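Local structure of endoglucanase, glycoside hydrolase family 5 protein (Cytophaga hutchinsonii, 5IHS) at residues Gly177-Ile182 against Asn189-Gly194; Asn208-Thr211 against Met216-Leu219; Tyr279-Ile284 against Lys314-Asp319. The protein probably hydrolyses internal beta-1,4-glucosidic bonds of cellulose, as an endoglucanase of glycoside hydrolase family 5 built on a TIM barrel. All blocks are in the same frame, centred on the assembly; numbering follows the deposited sequence.

How the contacts relate
All three contacts reach the same closed eight-stranded parallel barrel, and they follow one another along the chain. Contact 1 sets helix 167-185 against strand 191-193. Contact 2 ties the loop after helix 202-207 to strand 215-221, the next strand of the barrel. Their centres lie about 10 Å apart and they touch directly, V193 N to M216 O and I191 O to M216 N both at 2.9 Å, probable hydrogen bonds between the two strands. Contact 3 packs helix 311-329 on the last strand, 279-284, its centre about 26 Å from that of contact 1 and about 25 Å from that of contact 2. Together they fasten outer helices and a loop to the barrel, contacts 1 and 2 at neighbouring strands and contact 3 across the chain's centre from them.

Contact 1: Gly177-Ile182 against Asn189-Gly194; sequences GVITKI and NIIVVG
I191 meets I179 and I182 where helix 167-185 lies back against strand 191-193, the helix and second strand of a beta-alpha-beta unit of the TIM barrel that starts at strand 153-156. The short segments run almost antiparallel, at 173°, with their axes 10.5 Å apart, as expected where a helix returns along the outside of a parallel barrel. No hydrogen bond crosses; the contact is entirely aliphatic and all four touching residues are buried.

The centre is the delta methyl of I191. With CG1 anti to the carbonyl carbon (chi1 -57°) and the chain extended beyond it, CD1 is carried out to the helix. I182 comes from the other direction, tip to tip, and its CG2 sits 3.9 Å from I191 CD1. I179 lies aslant over the same isoleucine, its CG1 against I191 CG2 and its CG2 against CD1.

Around this cluster, I215 of the next strand touches both I179 and I191, while F140 of helix 133-147 backs I182. Further along the strand V193 touches W167, I171 and A175 of the same helix; its contact with this part of it is I179 CD1 to V193 CG2, at 4.3 Å.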
ATOM      1  N   GLY A 177      17.015  10.307   2.323  1.00 10.44           N
ATOM      2  CA  GLY A 177      16.807  11.698   1.957  1.00 10.92           C
ATOM      3  C   GLY A 177      15.346  12.102   2.009  1.00 10.66           C
ATOM      4  O   GLY A 177      15.006  13.196   2.464  1.00 11.72           O
ATOM      5  N   VAL A 178      14.459  11.226   1.529  1.00  9.19           N
ATOM      6  CA  VAL A 178      13.027  11.520   1.564  1.00  8.64           C
ATOM      7  C   VAL A 178      12.494  11.483   2.996  1.00  8.76           C
ATOM      8  O   VAL A 178      11.686  12.331   3.395  1.00  9.03           O
ATOM      9  CB  VAL A 178      12.251  10.574   0.630  1.00  8.25           C
ATOM     10  CG1 VAL A 178      10.747  10.808   0.755  1.00  8.59           C
ATOM     11  CG2 VAL A 178      12.680  10.782  -0.819  1.00  9.49           C
ATOM     12  N   ILE A 179      12.925  10.502   3.790  1.00  8.27           N
ATOM     13  CA  ILE A 179      12.491  10.422   5.186  1.00  8.41           C
ATOM     14  C   ILE A 179      12.826  11.711   5.932  1.00  9.39           C
ATOM     15  O   ILE A 179      12.003  12.239   6.688  1.00  9.24           O
ATOM     16  CB  ILE A 179      13.096   9.179   5.867  1.00  8.81           C
ATOM     17  CG1 ILE A 179      12.491   7.895   5.272  1.00  9.01           C
ATOM     18  CG2 ILE A 179      12.881   9.215   7.378  1.00  8.94           C
ATOM     19  CD1 ILE A 179      13.292   6.653   5.597  1.00  8.94           C
ATOM     20  N   THR A 180      14.049  12.218   5.765  1.00  9.94           N
ATOM     21  CA  THR A 180      14.417  13.456   6.443  1.00 10.94           C
ATOM     22  C   THR A 180      13.460  14.579   6.078  1.00 11.33           C
ATOM     23  O   THR A 180      13.043  15.357   6.941  1.00 12.48           O
ATOM     24  CB  THR A 180      15.859  13.824   6.095  1.00 12.40           C
ATOM     25  OG1 THR A 180      16.729  12.799   6.585  1.00 12.92           O
ATOM     26  CG2 THR A 180      16.253  15.154   6.722  1.00 14.48           C
ATOM     27  N   LYS A 181      13.101  14.682   4.800  1.00 11.11           N
ATOM     28  CA  LYS A 181      12.169  15.720   4.372  1.00 11.00           C
ATOM     29  C   LYS A 181      10.786  15.536   4.995  1.00 10.74           C
ATOM     30  O   LYS A 181      10.166  16.505   5.448  1.00 11.67           O
ATOM     31  CB  LYS A 181      12.096  15.766   2.851  1.00 12.22           C
ATOM     32  CG  LYS A 181      13.371  16.268   2.187  1.00 13.59           C
ATOM     33  CD  LYS A 181      13.534  17.779   2.329  1.00 16.76           C
ATOM     34  CE  LYS A 181      14.764  18.288   1.604  1.00 19.87           C
ATOM     35  NZ  LYS A 181      15.984  17.949   2.347  1.00 22.27           N
ATOM     36  N   ILE A 182      10.278  14.304   5.021  1.00 10.11           N
ATOM     37  CA  ILE A 182       8.978  14.054   5.641  1.00  9.62           C
ATOM     38  C   ILE A 182       9.002  14.444   7.113  1.00  9.80           C
ATOM     39  O   ILE A 182       8.065  15.073   7.626  1.00 10.50           O
ATOM     40  CB  ILE A 182       8.587  12.577   5.464  1.00  9.06           C
ATOM     41  CG1 ILE A 182       8.276  12.280   3.995  1.00  8.88           C
ATOM     42  CG2 ILE A 182       7.384  12.236   6.331  1.00  9.41           C
ATOM     43  CD1 ILE A 182       8.116  10.802   3.694  1.00  8.16           C
ATOM     44  N   ASN A 189       4.288   9.546  11.669  1.00  9.39           N
ATOM     45  CA  ASN A 189       3.525   8.629  10.828  1.00  8.91           C
ATOM     46  C   ASN A 189       4.465   7.662  10.105  1.00  8.18           C
ATOM     47  O   ASN A 189       5.627   7.968   9.820  1.00  8.94           O
ATOM     48  CB  ASN A 189       2.644   9.388   9.845  1.00  9.36           C
ATOM     49  CG  ASN A 189       1.407   9.983  10.509  1.00 10.44           C
ATOM     50  OD1 ASN A 189       0.864   9.427  11.485  1.00 11.80           O
ATOM     51  ND2 ASN A 189       0.946  11.108   9.983  1.00 11.17           N
ATOM     52  N   ILE A 190       3.946   6.470   9.819  1.00  7.72           N
ATOM     53  CA  ILE A 190       4.754   5.400   9.259  1.00  7.67           C
ATOM     54  C   ILE A 190       5.206   5.733   7.843  1.00  6.81           C
ATOM     55  O   ILE A 190       4.442   6.261   7.024  1.00  7.30           O
ATOM     56  CB  ILE A 190       3.964   4.084   9.323  1.00  8.14           C
ATOM     57  CG1 ILE A 190       3.799   3.648  10.788  1.00  9.86           C
ATOM     58  CG2 ILE A 190       4.655   2.982   8.499  1.00  8.62           C
ATOM     59  CD1 ILE A 190       2.962   2.428  11.000  1.00 11.04           C
ATOM     60  N   ILE A 191       6.454   5.372   7.550  1.00  6.71           N
ATOM     61  CA  ILE A 191       7.025   5.449   6.215  1.00  6.45           C
ATOM     62  C   ILE A 191       7.454   4.042   5.814  1.00  6.58           C
ATOM     63  O   ILE A 191       8.193   3.383   6.557  1.00  7.24           O
ATOM     64  CB  ILE A 191       8.216   6.424   6.172  1.00  7.13           C
ATOM     65  CG1 ILE A 191       7.801   7.823   6.647  1.00  7.92           C
ATOM     66  CG2 ILE A 191       8.802   6.465   4.778  1.00  8.47           C
ATOM     67  CD1 ILE A 191       8.981   8.751   6.911  1.00  8.75           C
ATOM     68  N   VAL A 192       6.987   3.594   4.644  1.00  6.24           N
ATOM     69  CA  VAL A 192       7.254   2.253   4.127  1.00  6.23           C
ATOM     70  C   VAL A 192       8.213   2.390   2.951  1.00  5.93           C
ATOM     71  O   VAL A 192       7.971   3.195   2.042  1.00  6.24           O
ATOM     72  CB  VAL A 192       5.965   1.538   3.679  1.00  6.96           C
ATOM     73  CG1 VAL A 192       6.266   0.095   3.309  1.00  7.41           C
ATOM     74  CG2 VAL A 192       4.856   1.628   4.741  1.00  7.85           C
ATOM     75  N   VAL A 193       9.284   1.592   2.957  1.00  5.98           N
ATOM     76  CA  VAL A 193      10.371   1.698   1.990  1.00  6.35           C
ATOM     77  C   VAL A 193      10.473   0.423   1.154  1.00  6.06           C
ATOM     78  O   VAL A 193      10.621  -0.680   1.699  1.00  6.35           O
ATOM     79  CB  VAL A 193      11.711   1.980   2.694  1.00  6.74           C
ATOM     80  CG1 VAL A 193      12.830   2.116   1.660  1.00  7.37           C
ATOM     81  CG2 VAL A 193      11.621   3.218   3.579  1.00  7.20           C
ATOM     82  N   GLY A 194      10.449   0.601  -0.176  1.00  6.22           N
ATOM     83  CA  GLY A 194      10.551  -0.509  -1.097  1.00  6.22           C
ATOM     84  C   GLY A 194      11.906  -1.185  -1.082  1.00  5.75           C
ATOM     85  O   GLY A 194      12.899  -0.653  -0.594  1.00  6.65           O
TER

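Contact 2: Asn208-Thr211 against Met216-Leu219; sequences NPIT and MYTL
The hydroxyl of Y217 is gripped by two partners: the backbone N-H of I210 and a water. I210 N donates to Y217 OH at 2.9 Å, a distinctly bent bond with an angle of 139° at the hydrogen, and the nitrogen approaches at the ring edge, near its plane. The water lies in the ring plane, at its edge, 2.7 Å from Y217 OH, and it donates a hydrogen bond to I210 O at 2.9 Å. I210 is thus held directly at its N-H and through the water at its carbonyl.

The ring gets there because Y217 CG stands anti to its carbonyl carbon, beside the backbone N (chi1 -56°), which sends the side chain outward from the strand. Carbon completes the seat of the hydroxyl: P209 CB and I210 CB each come within 3.6 Å of Y217 OH. A phenylalanine here would probably leave the I210 N-H without its acceptor and the water without one of its two anchors, so that the loop would be less firmly fixed.

The I210 side chain packs on W167, K172, A175 and I179 of helix 167-185 and on V193 of strand 191-193. K172 also bonds to P209 O and N208 OD1, and I242 touches P209 and Y217. The loop therefore bridges helix 167-185 and strand 215-221, whose backbone pairs with strands 191-193 and 244-249 in the barrel.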
ATOM      1  N   ASN A 208      20.627  -4.298   6.660  1.00 10.66           N
ATOM      2  CA  ASN A 208      21.131  -2.933   6.773  1.00 10.08           C
ATOM      3  C   ASN A 208      19.948  -1.988   6.862  1.00  8.79           C
ATOM      4  O   ASN A 208      19.688  -1.193   5.942  1.00  8.91           O
ATOM      5  CB  ASN A 208      22.027  -2.577   5.592  1.00 12.02           C
ATOM      6  CG  ASN A 208      22.619  -1.187   5.718  1.00 14.97           C
ATOM      7  OD1 ASN A 208      22.719  -0.621   6.818  1.00 16.95           O
ATOM      8  ND2 ASN A 208      23.005  -0.621   4.589  1.00 16.11           N
ATOM      9  N   PRO A 209      19.210  -2.040   7.968  1.00  8.73           N
ATOM     10  CA  PRO A 209      17.971  -1.272   8.063  1.00  8.46           C
ATOM     11  C   PRO A 209      18.222   0.215   8.232  1.00  8.05           C
ATOM     12  O   PRO A 209      19.301   0.676   8.615  1.00  8.69           O
ATOM     13  CB  PRO A 209      17.297  -1.857   9.308  1.00  9.72           C
ATOM     14  CG  PRO A 209      18.444  -2.357  10.144  1.00 10.97           C
ATOM     15  CD  PRO A 209      19.401  -2.914   9.142  1.00 10.27           C
ATOM     16  N   ILE A 210      17.176   0.973   7.926  1.00  7.96           N
ATOM     17  CA  ILE A 210      17.137   2.401   8.215  1.00  8.28           C
ATOM     18  C   ILE A 210      16.823   2.544   9.700  1.00  8.37           C
ATOM     19  O   ILE A 210      15.722   2.223  10.150  1.00 10.06           O
ATOM     20  CB  ILE A 210      16.093   3.107   7.346  1.00  8.72           C
ATOM     21  CG1 ILE A 210      16.498   3.003   5.874  1.00  9.19           C
ATOM     22  CG2 ILE A 210      15.966   4.570   7.756  1.00 10.58           C
ATOM     23  CD1 ILE A 210      15.385   3.343   4.899  1.00 10.48           C
ATOM     24  N   THR A 211      17.805   3.002  10.464  1.00  8.87           N
ATOM     25  CA  THR A 211      17.724   3.025  11.926  1.00 10.08           C
ATOM     26  C   THR A 211      17.086   4.339  12.374  1.00 10.15           C
ATOM     27  O   THR A 211      17.705   5.219  12.980  1.00 11.82           O
ATOM     28  CB  THR A 211      19.107   2.777  12.524  1.00 12.96           C
ATOM     29  OG1 THR A 211      20.058   3.634  11.891  1.00 14.69           O
ATOM     30  CG2 THR A 211      19.535   1.317  12.299  1.00 13.61           C
ATOM     31  N   MET A 216       8.889   0.923   7.999  1.00  6.95           N
ATOM     32  CA  MET A 216       8.580  -0.438   7.592  1.00  6.95           C
ATOM     33  C   MET A 216       9.115  -0.664   6.187  1.00  6.49           C
ATOM     34  O   MET A 216       9.498   0.277   5.487  1.00  6.86           O
ATOM     35  CB  MET A 216       7.066  -0.690   7.629  1.00  7.33           C
ATOM     36  CG  MET A 216       6.436  -0.400   8.983  1.00  7.35           C
ATOM     37  SD  MET A 216       4.654  -0.660   9.043  1.00  8.08           S
ATOM     38  CE  MET A 216       4.584  -2.424   9.297  1.00  9.96           C
ATOM     39  N   TYR A 217       9.099  -1.927   5.756  1.00  6.32           N
ATOM     40  CA  TYR A 217       9.692  -2.327   4.485  1.00  6.30           C
ATOM     41  C   TYR A 217       8.677  -3.088   3.648  1.00  6.10           C
ATOM     42  O   TYR A 217       7.909  -3.909   4.161  1.00  6.85           O
ATOM     43  CB  TYR A 217      10.977  -3.148   4.726  1.00  7.16           C
ATOM     44  CG  TYR A 217      11.946  -2.360   5.580  1.00  7.08           C
ATOM     45  CD1 TYR A 217      11.854  -2.399   6.953  1.00  7.58           C
ATOM     46  CD2 TYR A 217      12.896  -1.524   5.015  1.00  7.14           C
ATOM     47  CE1 TYR A 217      12.689  -1.637   7.752  1.00  7.89           C
ATOM     48  CE2 TYR A 217      13.748  -0.768   5.799  1.00  7.72           C
ATOM     49  CZ  TYR A 217      13.637  -0.823   7.170  1.00  7.86           C
ATOM     50  OH  TYR A 217      14.481  -0.061   7.949  1.00  9.62           O
ATOM     51  N   THR A 218       8.680  -2.800   2.354  1.00  5.97           N
ATOM     52  CA  THR A 218       7.685  -3.339   1.442  1.00  5.77           C
ATOM     53  C   THR A 218       7.971  -4.776   1.040  1.00  5.92           C
ATOM     54  O   THR A 218       9.090  -5.107   0.643  1.00  6.56           O
ATOM     55  CB  THR A 218       7.671  -2.499   0.170  1.00  6.24           C
ATOM     56  OG1 THR A 218       7.609  -1.125   0.549  1.00  6.45           O
ATOM     57  CG2 THR A 218       6.496  -2.863  -0.719  1.00  6.84           C
ATOM     58  N   LEU A 219       6.908  -5.588   1.036  1.00  6.16           N
ATOM     59  CA  LEU A 219       6.886  -6.895   0.398  1.00  6.34           C
ATOM     60  C   LEU A 219       5.727  -6.925  -0.594  1.00  5.98           C
ATOM     61  O   LEU A 219       4.587  -6.631  -0.220  1.00  6.17           O
ATOM     62  CB  LEU A 219       6.683  -7.998   1.440  1.00  6.99           C
ATOM     63  CG  LEU A 219       6.589  -9.423   0.899  1.00  8.08           C
ATOM     64  CD1 LEU A 219       7.907  -9.846   0.298  1.00  9.43           C
ATOM     65  CD2 LEU A 219       6.159 -10.375   2.000  1.00  9.13           C
TER
HETATM   66  O   HOH W   1      13.938   0.008  10.569  1.00 17.71           O

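Contact 3: Tyr279-Ile284 against Lys314-Asp319; sequences YCNWSI and KLVRDD
Y279 and D319 reach for each other from opposite directions, and Y279 OH donates to D319 OD2 at 2.7 Å. D319 OD2 accepts the hydrogen bond on its syn lone pair and lies in the plane of the phenol ring, at its edge; ring and carboxylate planes are turned 32° apart. The second touch is apolar on one side: the two methyls of V316 wedge against N281, CG1 against CB and CG2 against the flat amide, with V316 CG2 to N281 CG at 3.6 Å. The two side chains pass aslant rather than end on.

V316 and D319 are three residues apart, close to one turn, and both face the strand. On the strand, N281 CG stands anti to the backbone N (chi1 175°), which lays the amide against the V316 methyls.

A second shell holds the polar pair. R53 NE bonds to Y279 OH, and K323 forms a salt bridge with D319 OD1, which probably favours the charged carboxylate. The Y269 ring meets that of Y279, and M55 and Y249 pack round V316 and N281. This is the closure of the TIM barrel, where helix 311-329 lies against the eighth strand, 279-284, and that strand pairs with the first, 53-57.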
ATOM      1  N   TYR A 279      -2.045  -5.693   4.453  1.00  6.12           N
ATOM      2  CA  TYR A 279      -2.037  -6.032   3.034  1.00  5.94           C
ATOM      3  C   TYR A 279      -3.081  -5.272   2.218  1.00  6.13           C
ATOM      4  O   TYR A 279      -4.195  -5.026   2.681  1.00  7.13           O
ATOM      5  CB  TYR A 279      -2.148  -7.548   2.826  1.00  6.62           C
ATOM      6  CG  TYR A 279      -3.306  -8.330   3.426  1.00  6.84           C
ATOM      7  CD1 TYR A 279      -4.556  -8.361   2.811  1.00  7.28           C
ATOM      8  CD2 TYR A 279      -3.115  -9.147   4.532  1.00  8.05           C
ATOM      9  CE1 TYR A 279      -5.577  -9.154   3.282  1.00  7.86           C
ATOM     10  CE2 TYR A 279      -4.141  -9.959   5.013  1.00  8.26           C
ATOM     11  CZ  TYR A 279      -5.364  -9.967   4.375  1.00  8.17           C
ATOM     12  OH  TYR A 279      -6.363 -10.794   4.871  1.00  8.83           O
ATOM     13  N   CYS A 280      -2.690  -4.857   1.004  0.72  5.91           N
ATOM     14  CA  CYS A 280      -3.579  -4.179   0.058  0.72  5.90           C
ATOM     15  C   CYS A 280      -3.500  -4.851  -1.304  0.72  5.88           C
ATOM     16  O   CYS A 280      -2.401  -5.079  -1.817  0.72  5.92           O
ATOM     17  CB  CYS A 280      -3.189  -2.712  -0.162  0.72  7.89           C
ATOM     18  SG  CYS A 280      -3.395  -1.642   1.244  0.72 10.64           S
ATOM     19  N   ASN A 281      -4.656  -5.124  -1.903  1.00  5.85           N
ATOM     20  CA  ASN A 281      -4.730  -5.827  -3.181  1.00  5.66           C
ATOM     21  C   ASN A 281      -4.675  -4.884  -4.377  1.00  5.62           C
ATOM     22  O   ASN A 281      -5.298  -3.816  -4.390  1.00  6.22           O
ATOM     23  CB  ASN A 281      -6.028  -6.629  -3.255  1.00  6.15           C
ATOM     24  CG  ASN A 281      -6.228  -7.300  -4.603  1.00  6.26           C
ATOM     25  OD1 ASN A 281      -7.130  -6.938  -5.357  1.00  6.92           O
ATOM     26  ND2 ASN A 281      -5.410  -8.305  -4.893  1.00  6.64           N
ATOM     27  N   TRP A 282      -3.955  -5.326  -5.405  1.00  5.92           N
ATOM     28  CA  TRP A 282      -3.893  -4.678  -6.711  1.00  6.30           C
ATOM     29  C   TRP A 282      -4.894  -5.366  -7.635  1.00  6.60           C
ATOM     30  O   TRP A 282      -4.717  -6.563  -7.919  1.00  7.74           O
ATOM     31  CB  TRP A 282      -2.485  -4.847  -7.262  1.00  7.50           C
ATOM     32  CG  TRP A 282      -2.188  -4.138  -8.545  1.00  7.69           C
ATOM     33  CD1 TRP A 282      -2.253  -4.661  -9.803  1.00  9.55           C
ATOM     34  CD2 TRP A 282      -1.752  -2.783  -8.693  1.00  7.67           C
ATOM     35  NE1 TRP A 282      -1.880  -3.718 -10.721  1.00  9.66           N
ATOM     36  CE2 TRP A 282      -1.562  -2.557 -10.073  1.00  8.57           C
ATOM     37  CE3 TRP A 282      -1.506  -1.736  -7.795  1.00  7.91           C
ATOM     38  CZ2 TRP A 282      -1.125  -1.330 -10.575  1.00  9.30           C
ATOM     39  CZ3 TRP A 282      -1.072  -0.518  -8.296  1.00  8.51           C
ATOM     40  CH2 TRP A 282      -0.871  -0.333  -9.672  1.00  9.20           C
ATOM     41  N   SER A 283      -5.928  -4.676  -8.126  1.00  6.54           N
ATOM     42  CA  SER A 283      -6.216  -3.269  -7.874  1.00  7.14           C
ATOM     43  C   SER A 283      -7.649  -2.936  -8.263  1.00  6.73           C
ATOM     44  O   SER A 283      -8.315  -3.688  -8.980  1.00  7.27           O
ATOM     45  CB  SER A 283      -5.310  -2.342  -8.696  1.00  8.30           C
ATOM     46  OG  SER A 283      -5.701  -2.309 -10.060  1.00  9.74           O
ATOM     47  N   ILE A 284      -8.084  -1.752  -7.829  1.00  6.91           N
ATOM     48  CA  ILE A 284      -9.273  -1.101  -8.370  1.00  7.33           C
ATOM     49  C   ILE A 284      -8.898  -0.512  -9.732  1.00  8.03           C
ATOM     50  O   ILE A 284      -8.321   0.569  -9.849  1.00  8.89           O
ATOM     51  CB  ILE A 284      -9.832  -0.051  -7.411  1.00  8.22           C
ATOM     52  CG1 ILE A 284     -10.221  -0.695  -6.064  1.00  9.21           C
ATOM     53  CG2 ILE A 284     -10.993   0.685  -8.045  1.00  9.02           C
ATOM     54  CD1 ILE A 284     -11.323  -1.739  -6.135  1.00  9.79           C
ATOM     55  N   LYS A 314     -13.927 -10.585  -6.283  0.52  7.59           N
ATOM     56  CA  LYS A 314     -14.790 -11.300  -5.347  0.52  8.21           C
ATOM     57  C   LYS A 314     -13.974 -11.958  -4.245  0.52  7.71           C
ATOM     58  O   LYS A 314     -14.345 -11.902  -3.068  0.52  8.38           O
ATOM     59  CB  LYS A 314     -15.617 -12.359  -6.078  0.52  9.12           C
ATOM     60  CG  LYS A 314     -16.245 -13.366  -5.130  0.52 10.24           C
ATOM     61  CD  LYS A 314     -17.144 -14.357  -5.840  0.52 11.51           C
ATOM     62  CE  LYS A 314     -17.643 -15.441  -4.884  0.52 13.20           C
ATOM     63  NZ  LYS A 314     -18.261 -14.872  -3.657  0.52 14.31           N
ATOM     64  N   LEU A 315     -12.868 -12.610  -4.610  1.00  7.54           N
ATOM     65  CA  LEU A 315     -12.036 -13.283  -3.619  1.00  8.04           C
ATOM     66  C   LEU A 315     -11.539 -12.292  -2.575  1.00  7.67           C
ATOM     67  O   LEU A 315     -11.629 -12.527  -1.363  1.00  7.85           O
ATOM     68  CB  LEU A 315     -10.857 -13.949  -4.334  1.00  8.50           C
ATOM     69  CG  LEU A 315      -9.919 -14.785  -3.466  1.00 10.02           C
ATOM     70  CD1 LEU A 315      -9.152 -15.745  -4.364  1.00 14.32           C
ATOM     71  CD2 LEU A 315      -8.936 -13.933  -2.674  1.00 11.82           C
ATOM     72  N   VAL A 316     -11.003 -11.165  -3.039  1.00  6.73           N
ATOM     73  CA  VAL A 316     -10.391 -10.192  -2.143  1.00  6.85           C
ATOM     74  C   VAL A 316     -11.445  -9.489  -1.298  1.00  6.41           C
ATOM     75  O   VAL A 316     -11.253  -9.274  -0.093  1.00  6.98           O
ATOM     76  CB  VAL A 316      -9.569  -9.213  -2.996  1.00  8.96           C
ATOM     77  CG1 VAL A 316      -9.155  -8.004  -2.215  1.00 10.01           C
ATOM     78  CG2 VAL A 316      -8.395  -9.959  -3.621  1.00  8.87           C
ATOM     79  N   ARG A 317     -12.562  -9.098  -1.922  1.00  6.46           N
ATOM     80  CA  ARG A 317     -13.646  -8.453  -1.186  1.00  7.30           C
ATOM     81  C   ARG A 317     -14.214  -9.379  -0.123  1.00  7.12           C
ATOM     82  O   ARG A 317     -14.501  -8.951   1.006  1.00  7.40           O
ATOM     83  CB  ARG A 317     -14.747  -8.001  -2.148  1.00  7.64           C
ATOM     84  CG  ARG A 317     -15.948  -7.386  -1.464  1.00  8.88           C
ATOM     85  CD  ARG A 317     -16.981  -6.919  -2.500  1.00 10.29           C
ATOM     86  NE  ARG A 317     -18.241  -6.495  -1.908  1.00  9.80           N
ATOM     87  CZ  ARG A 317     -19.241  -7.313  -1.577  1.00  9.85           C
ATOM     88  NH1 ARG A 317     -19.151  -8.627  -1.761  1.00 10.88           N
ATOM     89  NH2 ARG A 317     -20.331  -6.812  -1.025  1.00 11.36           N
ATOM     90  N   ASP A 318     -14.374 -10.660  -0.447  1.00  7.42           N
ATOM     91  CA  ASP A 318     -14.887 -11.590   0.550  1.00  8.35           C
ATOM     92  C   ASP A 318     -13.943 -11.688   1.748  1.00  8.15           C
ATOM     93  O   ASP A 318     -14.397 -11.735   2.900  1.00  8.72           O
ATOM     94  CB  ASP A 318     -15.098 -12.969  -0.069  1.00  9.75           C
ATOM     95  CG  ASP A 318     -16.323 -13.056  -0.989  1.00 12.19           C
ATOM     96  OD1 ASP A 318     -17.135 -12.102  -1.044  1.00 13.38           O
ATOM     97  OD2 ASP A 318     -16.484 -14.125  -1.645  1.00 13.98           O
ATOM     98  N   ASP A 319     -12.625 -11.725   1.500  1.00  7.74           N
ATOM     99  CA  ASP A 319     -11.653 -11.769   2.595  1.00  8.07           C
ATOM    100  C   ASP A 319     -11.719 -10.502   3.446  1.00  7.68           C
ATOM    101  O   ASP A 319     -11.700 -10.576   4.680  1.00  7.81           O
ATOM    102  CB  ASP A 319     -10.248 -12.010   2.029  1.00  8.36           C
ATOM    103  CG  ASP A 319      -9.150 -11.942   3.086  1.00  8.93           C
ATOM    104  OD1 ASP A 319      -8.954 -12.963   3.786  1.00 10.21           O
ATOM    105  OD2 ASP A 319      -8.487 -10.875   3.223  1.00  9.21           O
TER